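Local coordinates for protein thioesterase (Pseudomonas aeruginosa, PDB 2O5U) that probably hydrolyses fatty acyl-CoA thioesters, as a hotdog-fold member of the 4-hydroxybenzoyl-CoA thioesterase family, at residues 15-25 / 40-48. Residues are numbered along the deposited sequence; the frame is centred on the assembly and turned at random.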
loop_
_atom_site.group_PDB
_atom_site.type_symbol
_atom_site.label_atom_id
_atom_site.label_comp_id
_atom_site.label_asym_id
_atom_site.label_seq_id
_atom_site.Cartn_x
_atom_site.Cartn_y
_atom_site.Cartn_z
ATOM N N HIS A 15 -13.533 -1.186 -22.562
ATOM C CA HIS A 15 -12.600 -0.118 -22.351
ATOM C C HIS A 15 -11.349 -0.668 -21.651
ATOM O O HIS A 15 -11.474 -1.448 -20.692
ATOM C CB HIS A 15 -13.240 0.930 -21.459
ATOM C CG HIS A 15 -12.298 2.009 -21.010
ATOM N ND1 HIS A 15 -11.953 3.079 -21.811
ATOM C CD2 HIS A 15 -11.640 2.188 -19.842
ATOM C CE1 HIS A 15 -11.118 3.863 -21.155
ATOM N NE2 HIS A 15 -10.909 3.340 -19.961
ATOM N N PHE A 16 -10.185 -0.184 -22.064
ATOM C CA PHE A 16 -8.898 -0.637 -21.535
ATOM C C PHE A 16 -8.030 0.475 -20.988
ATOM O O PHE A 16 -7.954 1.554 -21.572
ATOM C CB PHE A 16 -8.124 -1.405 -22.624
ATOM C CG PHE A 16 -8.760 -2.698 -22.926
ATOM C CD1 PHE A 16 -9.784 -2.758 -23.852
ATOM C CD2 PHE A 16 -8.402 -3.847 -22.219
ATOM C CE1 PHE A 16 -10.436 -3.967 -24.120
ATOM C CE2 PHE A 16 -9.045 -5.056 -22.478
ATOM C CZ PHE A 16 -10.070 -5.104 -23.409
ATOM N N GLN A 17 -7.321 0.171 -19.914
ATOM C CA GLN A 17 -6.411 1.162 -19.370
ATOM C C GLN A 17 -5.153 0.518 -18.888
ATOM O O GLN A 17 -5.208 -0.361 -18.031
ATOM C CB GLN A 17 -7.030 1.899 -18.196
ATOM C CG GLN A 17 -6.130 3.030 -17.701
ATOM C CD GLN A 17 -6.508 3.503 -16.334
ATOM O OE1 GLN A 17 -7.657 3.391 -15.940
ATOM N NE2 GLN A 17 -5.550 4.077 -15.611
ATOM N N PRO A 18 -4.029 1.022 -19.371
ATOM C CA PRO A 18 -2.774 0.545 -18.861
ATOM C C PRO A 18 -2.575 1.076 -17.438
ATOM O O PRO A 18 -3.013 2.195 -17.095
ATOM C CB PRO A 18 -1.768 1.145 -19.858
ATOM C CG PRO A 18 -2.415 2.393 -20.298
ATOM C CD PRO A 18 -3.845 2.078 -20.389
ATOM N N ILE A 19 -1.939 0.269 -16.596
ATOM C CA ILE A 19 -1.544 0.671 -15.243
ATOM C C ILE A 19 -0.129 0.185 -15.064
ATOM O O ILE A 19 0.114 -0.974 -15.220
ATOM C CB ILE A 19 -2.429 0.040 -14.150
ATOM C CG1 ILE A 19 -3.906 0.508 -14.323
ATOM C CG2 ILE A 19 -1.909 0.388 -12.763
ATOM C CD1 ILE A 19 -4.854 0.135 -13.198
ATOM N N SER A 20 0.800 1.086 -14.764
ATOM C CA SER A 20 2.157 0.648 -14.524
ATOM C C SER A 20 2.255 -0.066 -13.179
ATOM O O SER A 20 1.632 0.339 -12.185
ATOM C CB SER A 20 3.130 1.829 -14.607
ATOM O OG SER A 20 2.738 2.889 -13.749
ATOM N N THR A 21 3.060 -1.128 -13.153
ATOM C CA THR A 21 3.326 -1.832 -11.905
ATOM C C THR A 21 4.418 -1.099 -11.075
ATOM O O THR A 21 5.257 -0.343 -11.628
ATOM C CB THR A 21 3.701 -3.293 -12.129
ATOM O OG1 THR A 21 4.729 -3.312 -13.129
ATOM C CG2 THR A 21 2.440 -4.091 -12.604
ATOM N N ARG A 22 4.369 -1.302 -9.745
ATOM C CA ARG A 22 5.266 -0.634 -8.832
ATOM C C ARG A 22 6.042 -1.693 -8.098
ATOM O O ARG A 22 5.614 -2.861 -8.043
ATOM C CB ARG A 22 4.530 0.251 -7.816
ATOM C CG ARG A 22 3.784 1.486 -8.467
ATOM C CD ARG A 22 2.887 2.160 -7.418
ATOM N NE ARG A 22 2.094 3.165 -8.108
ATOM C CZ ARG A 22 1.271 4.010 -7.511
ATOM N NH1 ARG A 22 1.176 3.993 -6.182
ATOM N NH2 ARG A 22 0.546 4.870 -8.244
ATOM N N TRP A 23 7.182 -1.297 -7.566
ATOM C CA TRP A 23 8.157 -2.244 -6.930
ATOM C C TRP A 23 7.434 -3.131 -5.929
ATOM O O TRP A 23 7.521 -4.389 -5.985
ATOM C CB TRP A 23 9.262 -1.487 -6.207
ATOM C CG TRP A 23 10.030 -2.411 -5.320
ATOM C CD1 TRP A 23 9.871 -2.615 -3.960
ATOM C CD2 TRP A 23 11.080 -3.308 -5.748
ATOM N NE1 TRP A 23 10.770 -3.599 -3.529
ATOM C CE2 TRP A 23 11.500 -4.051 -4.606
ATOM C CE3 TRP A 23 11.673 -3.580 -7.001
ATOM C CZ2 TRP A 23 12.561 -4.949 -4.651
ATOM C CZ3 TRP A 23 12.731 -4.527 -7.062
ATOM C CH2 TRP A 23 13.142 -5.204 -5.880
ATOM N N HIS A 24 6.678 -2.477 -5.041
ATOM C CA HIS A 24 6.122 -3.208 -3.903
ATOM C C HIS A 24 4.805 -3.891 -4.290
ATOM O O HIS A 24 4.093 -4.393 -3.409
ATOM C CB HIS A 24 5.951 -2.286 -2.663
ATOM C CG HIS A 24 5.868 -3.016 -1.342
ATOM N ND1 HIS A 24 5.773 -2.353 -0.138
ATOM C CD2 HIS A 24 5.948 -4.342 -1.037
ATOM C CE1 HIS A 24 5.766 -3.232 0.849
ATOM N NE2 HIS A 24 5.861 -4.446 0.332
ATOM N N ASP A 25 4.405 -3.820 -5.574
ATOM C CA ASP A 25 3.275 -4.663 -6.012
ATOM C C ASP A 25 3.621 -6.120 -5.721
ATOM O O ASP A 25 2.728 -6.882 -5.334
ATOM C CB ASP A 25 2.949 -4.525 -7.491
ATOM C CG ASP A 25 2.273 -3.174 -7.834
ATOM O OD1 ASP A 25 1.819 -2.472 -6.888
ATOM O OD2 ASP A 25 2.214 -2.864 -9.045
ATOM N N PHE A 40 -6.063 -1.999 -8.626
ATOM C CA PHE A 40 -6.223 -1.845 -10.102
ATOM C C PHE A 40 -7.719 -1.668 -10.484
ATOM O O PHE A 40 -8.023 -0.829 -11.336
ATOM C CB PHE A 40 -5.657 -3.046 -10.877
ATOM C CG PHE A 40 -4.182 -3.278 -10.660
ATOM C CD1 PHE A 40 -3.317 -2.203 -10.427
ATOM C CD2 PHE A 40 -3.646 -4.547 -10.771
ATOM C CE1 PHE A 40 -1.935 -2.422 -10.275
ATOM C CE2 PHE A 40 -2.226 -4.771 -10.584
ATOM C CZ PHE A 40 -1.413 -3.716 -10.352
ATOM N N PHE A 41 -8.631 -2.451 -9.891
ATOM C CA PHE A 41 -10.082 -2.317 -10.224
ATOM C C PHE A 41 -10.560 -0.852 -9.875
ATOM O O PHE A 41 -11.248 -0.185 -10.657
ATOM C CB PHE A 41 -10.905 -3.236 -9.350
ATOM C CG PHE A 41 -10.807 -4.735 -9.667
ATOM C CD1 PHE A 41 -9.972 -5.243 -10.658
ATOM C CD2 PHE A 41 -11.638 -5.622 -8.970
ATOM C CE1 PHE A 41 -9.932 -6.634 -10.926
ATOM C CE2 PHE A 41 -11.622 -7.005 -9.242
ATOM C CZ PHE A 41 -10.763 -7.513 -10.211
ATOM N N ASP A 42 -10.202 -0.392 -8.688
ATOM C CA ASP A 42 -10.582 0.925 -8.175
ATOM C C ASP A 42 -10.051 2.036 -9.054
ATOM O O ASP A 42 -10.761 3.057 -9.326
ATOM C CB ASP A 42 -9.965 1.161 -6.763
ATOM C CG ASP A 42 -10.874 0.742 -5.644
ATOM O OD1 ASP A 42 -11.760 -0.114 -5.895
ATOM O OD2 ASP A 42 -10.713 1.282 -4.526
ATOM N N THR A 43 -8.787 1.872 -9.450
ATOM C CA THR A 43 -8.115 2.803 -10.345
ATOM C C THR A 43 -8.741 2.874 -11.719
ATOM O O THR A 43 -9.019 3.959 -12.200
ATOM C CB THR A 43 -6.582 2.492 -10.419
ATOM O OG1 THR A 43 -6.103 2.615 -9.088
ATOM C CG2 THR A 43 -5.847 3.477 -11.365
ATOM N N ALA A 44 -8.953 1.719 -12.341
ATOM C CA ALA A 44 -9.493 1.636 -13.701
ATOM C C ALA A 44 -10.880 2.293 -13.730
ATOM O O ALA A 44 -11.195 3.071 -14.656
ATOM C CB ALA A 44 -9.622 0.147 -14.109
ATOM N N VAL A 45 -11.709 1.947 -12.755
ATOM C CA VAL A 45 -13.099 2.462 -12.726
ATOM C C VAL A 45 -13.089 3.972 -12.474
ATOM O O VAL A 45 -13.697 4.747 -13.204
ATOM C CB VAL A 45 -13.988 1.713 -11.696
ATOM C CG1 VAL A 45 -15.331 2.462 -11.463
ATOM C CG2 VAL A 45 -14.323 0.313 -12.173
ATOM N N ASN A 46 -12.372 4.405 -11.451
ATOM C CA ASN A 46 -12.439 5.868 -11.148
ATOM C C ASN A 46 -11.760 6.791 -12.149
ATOM O O ASN A 46 -12.208 7.932 -12.379
ATOM C CB ASN A 46 -11.996 6.088 -9.711
ATOM C CG ASN A 46 -13.036 5.634 -8.751
ATOM O OD1 ASN A 46 -14.095 6.264 -8.638
ATOM N ND2 ASN A 46 -12.751 4.569 -8.017
ATOM N N THR A 47 -10.700 6.286 -12.768
ATOM C CA THR A 47 -10.051 6.995 -13.878
ATOM C C THR A 47 -11.079 7.325 -14.980
ATOM O O THR A 47 -11.219 8.493 -15.390
ATOM C CB THR A 47 -8.831 6.183 -14.411
ATOM O OG1 THR A 47 -7.893 5.989 -13.336
ATOM C CG2 THR A 47 -8.129 6.925 -15.582
ATOM N N TYR A 48 -11.821 6.297 -15.391
ATOM C CA TYR A 48 -12.919 6.437 -16.339
ATOM C C TYR A 48 -14.019 7.443 -15.893
ATOM O O TYR A 48 -14.347 8.368 -16.658
ATOM C CB TYR A 48 -13.535 5.090 -16.637
ATOM C CG TYR A 48 -14.552 5.175 -17.742
ATOM C CD1 TYR A 48 -14.156 5.169 -19.086
ATOM C CD2 TYR A 48 -15.917 5.256 -17.433
ATOM C CE1 TYR A 48 -15.110 5.259 -20.107
ATOM C CE2 TYR A 48 -16.869 5.352 -18.417
ATOM C CZ TYR A 48 -16.467 5.344 -19.756
ATOM O OH TYR A 48 -17.479 5.449 -20.704
HETATM O O HOH W 1 -9.858 2.526 -16.880
HETATM O O HOH W 2 -5.097 6.509 -13.538
#
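T43 O on helix 40-48 is gripped by two donors, T47 N and T47 OG1, which reach it from opposite faces of its carbonyl plane. The hydroxyl bond, T47 OG1 to T43 O, is 2.6 Å long. The same T47 meets the amide of Q17 on strand 15-19, whose OE1 lies 3.4 Å from T47 CB. No direct hydrogen bond joins the segments. One water donates to T47 OG1 at 2.9 Å and makes a weak bond with Q17 NE2. Another lies close to both Q17 OE1 and A44 O. The Q17 chain gets there because CG is anti to the backbone N (chi1 -175°) and the rest is extended.

At one end, the edge of Y48 points at the face of H15. CD1 of Y48 stands 3.8 Å above the centre of the H15 ring, and the planes meet at 62°. Y48 OH is held elsewhere, by A139 O.

Toward the other end the contact is mostly apolar. I19 CG2 lies 3.8 Å from F40 CE1, and I19 CD1 rests on T43 CG2. D25 OD2 sits at the F40 ring edge and accepts R22 N at 2.8 Å, from above the carboxylate plane. The D25 carboxylate also pairs with R22 of the second subunit.

The helix is thus held on an edge strand of this chain's hotdog sheet by side-chain packing and water, while the T47 and Y48 hydroxyls bond to T43 O and A139 O.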